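Local coordinates for glycine cleavage system H protein (PDB 3IFT) that probably shuttles the methylamine group of glycine from the P protein to the T protein of the glycine cleavage system on a covalently bound lipoyl cofactor, at residues D11-D15 with L16-A20; G36-D39 with Y40-S43; A59-A62 with G63-F66; V69-T72 with K73-S76; L130-A133 with E134-R137. All blocks are in the same frame, centred on the assembly; numbering follows the deposited sequence.

All five contacts are local, and they follow one another along the chain without overlap. Contacts 1, 2 and 5 gather on one side of the fold: the centres of contacts 1 and 5 lie about 6 Å apart, and Y136 of contact 5 stacks on Y18 of contact 1 and is hydrogen-bonded through its hydroxyl to T38 of contact 2. Contacts 1, 2 and 3 reach the larger antiparallel sheet, while contacts 3 and 4 share strand 65-71 of the smaller one. Contact 4, the hairpin tip with the predicted lipoylation site, lies farthest from contact 5, about 24 Å between centres. The helix begun in contact 2 runs toward that tip, so the terminal segments and the lipoyl hairpin are joined through it.

Contact 1. Residues D11-D15 with L16-A20; sequences DIPSD and LHYTA
Y18 reaches back across the turn with its hydroxyl and donates to the carbonyl O of P13, with 2.6 Å between Y18 OH and P13 O. The acceptor lies at the edge of the ring and in its plane, and the hydroxyl lies in the carbonyl plane, on a lone pair (C=O...O angle 124°). Two carbon groups close round the same phenol end. I12 CG2 comes obliquely upon it, 3.4 Å from Y18 CZ, and P13 CD is 3.2 Å from Y18 OH. With CG2 anti to the backbone N and CG1 beside it, CG2 is the I12 branch turned to the phenol. On the proline ring, CB and CG are met by one methyl of L16; P13 CB to L16 CD1, at 3.5 Å, is tighter than ordinary van der Waals contact.

The backbone that brings these groups together is a type I beta turn from P13 to L16, which carries the N-terminal segment into edge strand 17-18 of the larger antiparallel sheet. A water spans the turn, donating to S14 O at 2.9 Å and also to L16 O. D15 lies alongside L16, the two side chains pointing the same way, with D15 OD1 3.7 Å from L16 CG.

Farther out, the ring of Y18 is stacked with that of Y136 on helix 133-139, and I12 packs on A133, Y136 and R137 of that helix. L16 packs on W24 and R26 of strand 23-29 and on Y105, whose hydroxyl is hydrogen-bonded to D11 O.

Contact 2. Residues G36-D39 with Y40-S43; sequences GITD and YAQS
D39 and Q42 run side by side in the first turn of the helix, and the amide of Q42 donates through NE2 to D39 OD1 at 2.9 Å. Carboxylate and amide are nearly coplanar, 12° apart, and the N-H meets the oxygen close to its C-O direction. Q42 gets there by folding back: CG sits between its backbone N and carbonyl carbon (chi1 69°), and a second bend at chi2 turns the amide back toward the D39 carboxylate. The other ends are held too, D39 OD2 by the backbone N of D11 and Q42 OE1 by N101.

T38 caps the backbone: its OG1 accepts from A41 N at 3.1 Å and is also hydrogen-bonded to the hydroxyl of Y136. Behind the cap come the helical bonds, Q42 N to T38 O at 3.0 Å and S43 N to D39 O at 3.1 Å. On the apolar side, I37 CB meets A41 CB at 3.8 Å, and I37 CD1 reaches Q42 CB at 3.9 Å. The Y40 ring leads away from the cap and meets that of H22, their planes about 40° apart.

This is a threonine N-cap at a strand-to-helix junction, where strand 32-37 ends and helix 39-45 starts within the lipoyl-binding region.

Contact 3. Residues A59-A62 with G63-F66; sequences AVTA and GETF
The polar contacts of T61 and E64 converge on one carboxylate oxygen. E64 OE1 accepts from T61 N at 2.8 Å and from T61 OG1 at 2.9 Å, both on its anti side but from opposite faces of the carboxylate plane: the amide stands 31° out of that plane and the hydroxyl 20°. E64 makes the span by running extended, with CG anti to its backbone N (chi1 -176°). A water adds a third donor to OE1 at 2.9 Å and gives a weak bond to A59 O. Three donors on one oxygen would be expected to favour the charged form of the glutamate.

The backbone bond runs the opposite way, from E64 N to T61 O at 3.0 Å, and closes a type II beta turn from T61 to E64. G63 takes the third position with a positive phi, a backbone shape that glycine takes readily and that would press a CB against A62 O. The turn links strand 59-60, at an edge of the larger antiparallel sheet, to strand 65-71, the middle strand of the smaller one, so the chain passes between sheets here. A62 N is hydrogen-bonded to S83 OG, and the backbones of G63 and E64 both bond A80.

Apolar packing lies beneath the turn. V60 CG1 comes in near the plane of the F66 ring and meets its edge at CD2, 3.4 Å away. Both side chains also rest on I113 of strand 111-114, and F66 touches L78, L111 and P54.

Contact 4. Residues V69-T72 with K73-S76; sequences VEST and KSVS
S71 and S74 sit across the tip of the beta hairpin made by strands 65-71 and 75-79, the tight turn that carries the lipoyl-lysine in this family; K73, the predicted attachment site, bears no cofactor here. The side chain of S71 can be followed outward. Its CB lies 3.9 Å from S74 O, the same carbonyl that takes the backbone N-H of S71 (N to O, 2.6 Å). Beyond CB, a chi1 of 67° holds OG between the backbone N and the carbonyl carbon, turned in over the loop. There OG accepts from S74 N at 2.7 Å and, weakly, from K73 N, and it is hydrogen-bonded to L45 O at the end of helix 39-45 as well. One buried hydroxyl thus ties the two amides at the tip to the neighbouring helix.

Away from the tip the strands pair in antiparallel fashion. V69 and S76 form a hydrogen-bonded pair, V69 N to S76 O and S76 N to V69 O each 2.8 Å, and E70 with V75 is the non-hydrogen-bonded pair that follows. V69 and S76 face L45 of helix 39-45, where V69 CG1 touches S76 CB at 3.8 Å; the other face carries E70 and V75, and E70 packs on V49 and F50 of strand 48-52.

The chain of K73 runs extended until the final torsion bends NZ to a hydrogen bond with A44 O, while K73 CG passes 3.2 Å from S71 OG.

Contact 5. Residues L130-A133 with E134-R137; sequences LLDA and EAYR
L131 and A135 make the close apolar part of this helix start, CB to CB at 4.0 Å, and L131 CD1 comes near the plane of the Y136 ring at its edge, 4.3 Å from CD1 of Y136. Y136 continues inward: the residue is buried, and its hydroxyl is hydrogen-bonded to H22 ND1. The first helical bonds are Y136 N to D132 O and R137 N to A133 O, both 2.8 Å, the second almost straight at 175°.

The opposite character belongs to D132 and E134, which are exposed. D132 is the N-cap: with CG between its backbone N and carbonyl carbon (chi1 66°), OD1 swings over the end of the helix and accepts from A135 N at 2.9 Å, nearly along the C-O axis. OD2 turns outward to a water that donates to it at 2.9 Å and also reaches E134 OE1. The R137 guanidinium leads away, and its NH2 is hydrogen-bonded to S10 O.

The two carboxylates keep 5.1 Å between D132 OD2 and E134 OE1, and the bridging water probably eases their repulsion, while the helix N-terminus should help D132 stay ionised.

Contact 1. Residues D11-D15 with L16-A20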
loop_
_atom_site.group_PDB
_atom_site.type_symbol
_atom_site.label_atom_id
_atom_site.label_comp_id
_atom_site.label_asym_id
_atom_site.label_seq_id
_atom_site.Cartn_x
_atom_site.Cartn_y
_atom_site.Cartn_z
ATOM N N ASP A 11 -13.738 4.282 -2.548
ATOM C CA ASP A 11 -13.679 3.006 -3.255
ATOM C C ASP A 11 -12.801 2.084 -2.438
ATOM O O ASP A 11 -11.755 2.484 -1.932
ATOM C CB ASP A 11 -13.088 3.139 -4.664
ATOM C CG ASP A 11 -13.847 4.092 -5.541
ATOM O OD1 ASP A 11 -15.091 4.213 -5.400
ATOM O OD2 ASP A 11 -13.192 4.741 -6.391
ATOM N N ILE A 12 -13.272 0.860 -2.273
ATOM C CA ILE A 12 -12.543 -0.180 -1.619
ATOM C C ILE A 12 -12.758 -1.407 -2.516
ATOM O O ILE A 12 -13.767 -2.086 -2.364
ATOM C CB ILE A 12 -13.062 -0.421 -0.181
ATOM C CG1 ILE A 12 -12.914 0.847 0.680
ATOM C CG2 ILE A 12 -12.282 -1.538 0.492
ATOM C CD1 ILE A 12 -13.436 0.697 2.115
ATOM N N PRO A 13 -11.844 -1.648 -3.496
ATOM C CA PRO A 13 -11.944 -2.849 -4.320
ATOM C C PRO A 13 -12.085 -4.095 -3.493
ATOM O O PRO A 13 -11.338 -4.284 -2.506
ATOM C CB PRO A 13 -10.612 -2.875 -5.071
ATOM C CG PRO A 13 -10.333 -1.446 -5.328
ATOM C CD PRO A 13 -10.770 -0.765 -3.994
ATOM N N SER A 14 -13.032 -4.935 -3.885
ATOM C CA SER A 14 -13.272 -6.180 -3.192
ATOM C C SER A 14 -12.133 -7.149 -3.408
ATOM O O SER A 14 -12.071 -8.147 -2.720
ATOM C CB SER A 14 -14.597 -6.831 -3.637
ATOM O OG SER A 14 -14.495 -7.260 -4.979
ATOM N N ASP A 15 -11.234 -6.891 -4.370
ATOM C CA ASP A 15 -10.258 -7.910 -4.727
ATOM C C ASP A 15 -8.924 -7.652 -4.052
ATOM O O ASP A 15 -7.942 -8.285 -4.362
ATOM C CB ASP A 15 -10.103 -8.064 -6.235
ATOM C CG ASP A 15 -9.660 -6.783 -6.915
ATOM O OD1 ASP A 15 -9.778 -5.694 -6.318
ATOM O OD2 ASP A 15 -9.173 -6.885 -8.048
ATOM N N LEU A 16 -8.910 -6.745 -3.084
ATOM C CA LEU A 16 -7.699 -6.374 -2.413
ATOM C C LEU A 16 -7.774 -6.729 -0.949
ATOM O O LEU A 16 -8.846 -6.947 -0.390
ATOM C CB LEU A 16 -7.493 -4.875 -2.531
ATOM C CG LEU A 16 -7.263 -4.362 -3.942
ATOM C CD1 LEU A 16 -7.310 -2.840 -3.930
ATOM C CD2 LEU A 16 -5.963 -4.878 -4.439
ATOM N N HIS A 17 -6.610 -6.776 -0.332
ATOM C CA HIS A 17 -6.542 -6.797 1.100
ATOM C C HIS A 17 -6.068 -5.463 1.535
ATOM O O HIS A 17 -5.542 -4.687 0.735
ATOM C CB HIS A 17 -5.587 -7.859 1.601
ATOM C CG HIS A 17 -6.113 -9.257 1.459
ATOM N ND1 HIS A 17 -5.843 -10.043 0.358
ATOM C CD2 HIS A 17 -6.880 -10.014 2.284
ATOM C CE1 HIS A 17 -6.407 -11.230 0.517
ATOM N NE2 HIS A 17 -7.043 -11.239 1.676
ATOM N N TYR A 18 -6.279 -5.207 2.820
ATOM C CA TYR A 18 -6.041 -3.918 3.399
ATOM C C TYR A 18 -5.416 -4.024 4.728
ATOM O O TYR A 18 -5.503 -5.054 5.415
ATOM C CB TYR A 18 -7.337 -3.152 3.546
ATOM C CG TYR A 18 -7.997 -2.962 2.242
ATOM C CD1 TYR A 18 -7.740 -1.845 1.490
ATOM C CD2 TYR A 18 -8.804 -3.953 1.708
ATOM C CE1 TYR A 18 -8.318 -1.677 0.246
ATOM C CE2 TYR A 18 -9.379 -3.807 0.485
ATOM C CZ TYR A 18 -9.150 -2.667 -0.256
ATOM O OH TYR A 18 -9.747 -2.487 -1.500
ATOM N N THR A 19 -4.768 -2.928 5.103
ATOM C CA THR A 19 -4.397 -2.752 6.478
ATOM C C THR A 19 -5.275 -1.667 7.054
ATOM O O THR A 19 -5.804 -0.804 6.327
ATOM C CB THR A 19 -2.930 -2.347 6.601
ATOM O OG1 THR A 19 -2.767 -1.031 6.099
ATOM C CG2 THR A 19 -2.012 -3.312 5.837
ATOM N N ALA A 20 -5.386 -1.684 8.369
ATOM C CA ALA A 20 -6.071 -0.644 9.133
ATOM C C ALA A 20 -5.470 0.732 8.885
ATOM O O ALA A 20 -6.119 1.742 9.086
ATOM C CB ALA A 20 -6.001 -0.966 10.641
HETATM O O HOH W 1 -11.046 -8.015 0.033
#

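Contact 2. Residues G36-D39 with Y40-S43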
loop_
_atom_site.group_PDB
_atom_site.type_symbol
_atom_site.label_atom_id
_atom_site.label_comp_id
_atom_site.label_asym_id
_atom_site.label_seq_id
_atom_site.Cartn_x
_atom_site.Cartn_y
_atom_site.Cartn_z
ATOM N N GLY A 36 -0.396 -0.116 -2.233
ATOM C CA GLY A 36 -0.640 1.303 -2.341
ATOM C C GLY A 36 -1.444 1.742 -1.154
ATOM O O GLY A 36 -1.632 1.002 -0.165
ATOM N N ILE A 37 -1.904 2.976 -1.232
ATOM C CA ILE A 37 -2.809 3.486 -0.225
ATOM C C ILE A 37 -4.193 3.528 -0.798
ATOM O O ILE A 37 -4.398 3.616 -2.011
ATOM C CB ILE A 37 -2.413 4.871 0.328
ATOM C CG1 ILE A 37 -2.304 5.924 -0.791
ATOM C CG2 ILE A 37 -1.123 4.771 1.134
ATOM C CD1 ILE A 37 -2.226 7.317 -0.225
ATOM N N THR A 38 -5.166 3.431 0.083
ATOM C CA THR A 38 -6.541 3.336 -0.362
ATOM C C THR A 38 -7.054 4.677 -0.901
ATOM O O THR A 38 -6.457 5.709 -0.709
ATOM C CB THR A 38 -7.388 2.828 0.798
ATOM O OG1 THR A 38 -7.368 3.799 1.836
ATOM C CG2 THR A 38 -6.767 1.492 1.311
ATOM N N ASP A 39 -8.173 4.634 -1.584
ATOM C CA ASP A 39 -8.918 5.821 -1.944
ATOM C C ASP A 39 -9.204 6.728 -0.776
ATOM O O ASP A 39 -9.017 7.930 -0.853
ATOM C CB ASP A 39 -10.201 5.397 -2.587
ATOM C CG ASP A 39 -10.968 6.538 -3.180
ATOM O OD1 ASP A 39 -10.357 7.566 -3.498
ATOM O OD2 ASP A 39 -12.197 6.374 -3.344
ATOM N N TYR A 40 -9.624 6.139 0.334
ATOM C CA TYR A 40 -9.866 6.881 1.545
ATOM C C TYR A 40 -8.602 7.585 2.018
ATOM O O TYR A 40 -8.651 8.738 2.343
ATOM C CB TYR A 40 -10.342 5.922 2.624
ATOM C CG TYR A 40 -10.308 6.491 4.004
ATOM C CD1 TYR A 40 -11.431 7.143 4.520
ATOM C CD2 TYR A 40 -9.189 6.378 4.802
ATOM C CE1 TYR A 40 -11.436 7.656 5.780
ATOM C CE2 TYR A 40 -9.173 6.915 6.074
ATOM C CZ TYR A 40 -10.324 7.523 6.573
ATOM O OH TYR A 40 -10.378 8.056 7.847
ATOM N N ALA A 41 -7.463 6.878 2.013
ATOM C CA ALA A 41 -6.205 7.435 2.477
ATOM C C ALA A 41 -5.761 8.609 1.605
ATOM O O ALA A 41 -5.379 9.658 2.113
ATOM C CB ALA A 41 -5.119 6.379 2.513
ATOM N N GLN A 42 -5.804 8.438 0.299
ATOM C CA GLN A 42 -5.334 9.483 -0.587
ATOM C C GLN A 42 -6.221 10.742 -0.427
ATOM O O GLN A 42 -5.734 11.886 -0.345
ATOM C CB GLN A 42 -5.252 8.977 -2.036
ATOM C CG GLN A 42 -6.558 8.694 -2.750
ATOM C CD GLN A 42 -7.313 9.954 -3.110
ATOM O OE1 GLN A 42 -6.736 11.036 -3.184
ATOM N NE2 GLN A 42 -8.616 9.826 -3.301
ATOM N N SER A 43 -7.516 10.532 -0.308
ATOM C CA SER A 43 -8.416 11.656 -0.171
ATOM C C SER A 43 -8.166 12.404 1.129
ATOM O O SER A 43 -8.149 13.638 1.145
ATOM C CB SER A 43 -9.852 11.194 -0.265
ATOM O OG SER A 43 -10.664 12.353 -0.310
#

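Contact 3. Residues A59-A62 with G63-F66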
loop_
_atom_site.group_PDB
_atom_site.type_symbol
_atom_site.label_atom_id
_atom_site.label_comp_id
_atom_site.label_asym_id
_atom_site.label_seq_id
_atom_site.Cartn_x
_atom_site.Cartn_y
_atom_site.Cartn_z
ATOM N N ALA A 59 14.799 -5.542 2.392
ATOM C CA ALA A 59 14.033 -6.516 3.157
ATOM C C ALA A 59 13.122 -5.750 4.113
ATOM O O ALA A 59 13.576 -4.860 4.821
ATOM C CB ALA A 59 14.965 -7.481 3.928
ATOM N N VAL A 60 11.831 -6.066 4.128
ATOM C CA VAL A 60 10.903 -5.402 5.059
ATOM C C VAL A 60 10.212 -6.427 5.909
ATOM O O VAL A 60 10.053 -7.553 5.503
ATOM C CB VAL A 60 9.835 -4.489 4.341
ATOM C CG1 VAL A 60 10.526 -3.318 3.663
ATOM C CG2 VAL A 60 9.008 -5.282 3.348
ATOM N N THR A 61 9.851 -6.035 7.121
ATOM C CA THR A 61 9.079 -6.882 7.999
ATOM C C THR A 61 7.709 -6.207 8.144
ATOM O O THR A 61 7.584 -4.993 8.023
ATOM C CB THR A 61 9.792 -7.077 9.347
ATOM O OG1 THR A 61 10.004 -5.808 9.940
ATOM C CG2 THR A 61 11.161 -7.755 9.160
ATOM N N ALA A 62 6.695 -7.030 8.330
ATOM C CA ALA A 62 5.334 -6.624 8.494
ATOM C C ALA A 62 5.230 -5.516 9.510
ATOM O O ALA A 62 5.757 -5.626 10.587
ATOM C CB ALA A 62 4.513 -7.809 8.934
ATOM N N GLY A 63 4.559 -4.426 9.149
ATOM C CA GLY A 63 4.295 -3.352 10.108
ATOM C C GLY A 63 5.402 -2.347 10.180
ATOM O O GLY A 63 5.275 -1.318 10.810
ATOM N N GLU A 64 6.495 -2.636 9.508
ATOM C CA GLU A 64 7.650 -1.759 9.529
ATOM C C GLU A 64 7.384 -0.515 8.691
ATOM O O GLU A 64 6.918 -0.637 7.575
ATOM C CB GLU A 64 8.831 -2.501 8.912
ATOM C CG GLU A 64 10.153 -1.755 8.931
ATOM C CD GLU A 64 11.232 -2.542 8.223
ATOM O OE1 GLU A 64 11.133 -3.781 8.201
ATOM O OE2 GLU A 64 12.166 -1.928 7.679
ATOM N N THR A 65 7.741 0.666 9.218
ATOM C CA THR A 65 7.669 1.897 8.437
ATOM C C THR A 65 8.739 1.805 7.369
ATOM O O THR A 65 9.914 1.649 7.688
ATOM C CB THR A 65 7.932 3.142 9.310
ATOM O OG1 THR A 65 7.019 3.138 10.394
ATOM C CG2 THR A 65 7.779 4.438 8.505
ATOM N N PHE A 66 8.356 1.851 6.108
ATOM C CA PHE A 66 9.348 1.889 5.027
ATOM C C PHE A 66 9.172 3.063 4.098
ATOM O O PHE A 66 9.778 3.137 3.054
ATOM C CB PHE A 66 9.428 0.578 4.236
ATOM C CG PHE A 66 8.156 0.136 3.559
ATOM C CD1 PHE A 66 7.002 0.894 3.523
ATOM C CD2 PHE A 66 8.157 -1.073 2.892
ATOM C CE1 PHE A 66 5.864 0.420 2.879
ATOM C CE2 PHE A 66 7.040 -1.532 2.237
ATOM C CZ PHE A 66 5.885 -0.778 2.238
HETATM O O HOH W 2 13.563 -5.350 8.125
#

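Contact 4. Residues V69-T72 with K73-S76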
loop_
_atom_site.group_PDB
_atom_site.type_symbol
_atom_site.label_atom_id
_atom_site.label_comp_id
_atom_site.label_asym_id
_atom_site.label_seq_id
_atom_site.Cartn_x
_atom_site.Cartn_y
_atom_site.Cartn_z
ATOM N N VAL A 69 4.043 9.043 2.654
ATOM C CA VAL A 69 3.355 9.714 1.599
ATOM C C VAL A 69 2.982 11.074 2.194
ATOM O O VAL A 69 2.585 11.177 3.355
ATOM C CB VAL A 69 2.125 8.937 1.150
ATOM C CG1 VAL A 69 1.158 8.765 2.341
ATOM C CG2 VAL A 69 1.498 9.653 0.006
ATOM N N GLU A 70 3.132 12.105 1.392
ATOM C CA GLU A 70 3.090 13.459 1.886
ATOM C C GLU A 70 2.263 14.306 0.927
ATOM O O GLU A 70 2.499 14.295 -0.279
ATOM C CB GLU A 70 4.533 13.972 2.046
ATOM C CG GLU A 70 4.734 15.455 2.114
ATOM C CD GLU A 70 6.164 15.833 2.558
ATOM O OE1 GLU A 70 6.946 14.930 2.932
ATOM O OE2 GLU A 70 6.492 17.044 2.530
ATOM N N SER A 71 1.284 15.010 1.488
ATOM C CA SER A 71 0.592 16.080 0.799
ATOM C C SER A 71 1.213 17.372 1.311
ATOM O O SER A 71 2.043 17.342 2.225
ATOM C CB SER A 71 -0.892 16.061 1.127
ATOM O OG SER A 71 -1.158 16.385 2.512
ATOM N N THR A 72 0.758 18.518 0.812
ATOM C CA THR A 72 1.248 19.776 1.404
ATOM C C THR A 72 0.773 19.910 2.853
ATOM O O THR A 72 1.459 20.473 3.682
ATOM C CB THR A 72 0.834 21.008 0.611
ATOM O OG1 THR A 72 -0.592 21.080 0.555
ATOM C CG2 THR A 72 1.420 20.951 -0.784
ATOM N N LYS A 73 -0.379 19.338 3.176
ATOM C CA LYS A 73 -0.897 19.460 4.538
ATOM C C LYS A 73 -0.508 18.326 5.475
ATOM O O LYS A 73 -0.370 18.540 6.686
ATOM C CB LYS A 73 -2.410 19.624 4.503
ATOM C CG LYS A 73 -3.215 18.460 3.889
ATOM C CD LYS A 73 -4.745 18.783 3.825
ATOM C CE LYS A 73 -5.575 17.586 3.478
ATOM N NZ LYS A 73 -5.500 16.530 4.542
ATOM N N SER A 74 -0.333 17.114 4.936
ATOM C CA SER A 74 -0.186 15.924 5.767
ATOM C C SER A 74 0.947 15.007 5.308
ATOM O O SER A 74 1.293 14.911 4.111
ATOM C CB SER A 74 -1.475 15.113 5.771
ATOM O OG SER A 74 -2.547 15.841 6.323
ATOM N N VAL A 75 1.470 14.294 6.289
ATOM C CA VAL A 75 2.469 13.262 6.070
ATOM C C VAL A 75 1.936 12.011 6.741
ATOM O O VAL A 75 1.424 12.065 7.858
ATOM C CB VAL A 75 3.824 13.591 6.707
ATOM C CG1 VAL A 75 4.852 12.481 6.362
ATOM C CG2 VAL A 75 4.328 14.942 6.263
ATOM N N SER A 76 2.045 10.892 6.042
ATOM C CA SER A 76 1.628 9.625 6.604
ATOM C C SER A 76 2.682 8.572 6.334
ATOM O O SER A 76 3.129 8.420 5.212
ATOM C CB SER A 76 0.313 9.201 5.995
ATOM O OG SER A 76 -0.332 8.280 6.861
#

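Contact 5. Residues L130-A133 with E134-R137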
loop_
_atom_site.group_PDB
_atom_site.type_symbol
_atom_site.label_atom_id
_atom_site.label_comp_id
_atom_site.label_asym_id
_atom_site.label_seq_id
_atom_site.Cartn_x
_atom_site.Cartn_y
_atom_site.Cartn_z
ATOM N N LEU A 130 -4.107 -9.645 7.074
ATOM C CA LEU A 130 -4.646 -8.449 6.406
ATOM C C LEU A 130 -6.158 -8.452 6.403
ATOM O O LEU A 130 -6.780 -9.487 6.584
ATOM C CB LEU A 130 -4.125 -8.302 4.976
ATOM C CG LEU A 130 -2.613 -8.373 4.809
ATOM C CD1 LEU A 130 -2.254 -8.290 3.357
ATOM C CD2 LEU A 130 -1.880 -7.304 5.646
ATOM N N LEU A 131 -6.729 -7.285 6.193
ATOM C CA LEU A 131 -8.172 -7.126 6.175
ATOM C C LEU A 131 -8.700 -7.321 4.767
ATOM O O LEU A 131 -8.019 -7.034 3.763
ATOM C CB LEU A 131 -8.545 -5.727 6.648
ATOM C CG LEU A 131 -7.915 -5.260 7.950
ATOM C CD1 LEU A 131 -8.100 -3.774 8.048
ATOM C CD2 LEU A 131 -8.458 -6.013 9.220
ATOM N N ASP A 132 -9.918 -7.815 4.685
ATOM C CA ASP A 132 -10.593 -7.859 3.417
ATOM C C ASP A 132 -11.333 -6.540 3.235
ATOM O O ASP A 132 -11.314 -5.658 4.125
ATOM C CB ASP A 132 -11.453 -9.130 3.227
ATOM C CG ASP A 132 -12.640 -9.228 4.177
ATOM O OD1 ASP A 132 -12.943 -8.267 4.912
ATOM O OD2 ASP A 132 -13.277 -10.308 4.178
ATOM N N ALA A 133 -11.911 -6.358 2.065
ATOM C CA ALA A 133 -12.522 -5.073 1.727
ATOM C C ALA A 133 -13.567 -4.695 2.776
ATOM O O ALA A 133 -13.691 -3.546 3.179
ATOM C CB ALA A 133 -13.152 -5.133 0.352
ATOM N N GLU A 134 -14.323 -5.696 3.202
ATOM C CA GLU A 134 -15.458 -5.483 4.065
ATOM C C GLU A 134 -14.963 -5.055 5.442
ATOM O O GLU A 134 -15.482 -4.102 6.030
ATOM C CB GLU A 134 -16.244 -6.796 4.167
ATOM C CG GLU A 134 -17.704 -6.638 4.459
ATOM C CD GLU A 134 -18.356 -7.974 4.858
ATOM O OE1 GLU A 134 -18.181 -8.972 4.119
ATOM O OE2 GLU A 134 -19.010 -8.013 5.922
ATOM N N ALA A 135 -13.949 -5.754 5.938
ATOM C CA ALA A 135 -13.334 -5.407 7.203
ATOM C C ALA A 135 -12.661 -4.028 7.113
ATOM O O ALA A 135 -12.736 -3.219 8.040
ATOM C CB ALA A 135 -12.314 -6.460 7.617
ATOM N N TYR A 136 -12.001 -3.747 6.013
ATOM C CA TYR A 136 -11.442 -2.422 5.860
ATOM C C TYR A 136 -12.522 -1.339 5.919
ATOM O O TYR A 136 -12.423 -0.413 6.698
ATOM C CB TYR A 136 -10.623 -2.302 4.598
ATOM C CG TYR A 136 -10.029 -0.940 4.475
ATOM C CD1 TYR A 136 -9.121 -0.453 5.433
ATOM C CD2 TYR A 136 -10.357 -0.132 3.422
ATOM C CE1 TYR A 136 -8.599 0.770 5.328
ATOM C CE2 TYR A 136 -9.839 1.122 3.310
ATOM C CZ TYR A 136 -8.957 1.575 4.242
ATOM O OH TYR A 136 -8.434 2.851 4.093
ATOM N N ARG A 137 -13.538 -1.447 5.086
ATOM C CA ARG A 137 -14.676 -0.518 5.153
ATOM C C ARG A 137 -15.162 -0.335 6.589
ATOM O O ARG A 137 -15.369 0.792 7.057
ATOM C CB ARG A 137 -15.818 -1.033 4.293
ATOM C CG ARG A 137 -17.141 -0.234 4.371
ATOM C CD ARG A 137 -17.092 1.062 3.552
ATOM N NE ARG A 137 -16.986 0.796 2.117
ATOM C CZ ARG A 137 -16.586 1.675 1.202
ATOM N NH1 ARG A 137 -16.241 2.920 1.541
ATOM N NH2 ARG A 137 -16.523 1.303 -0.068
HETATM O O HOH W 3 -16.060 -10.058 3.487
#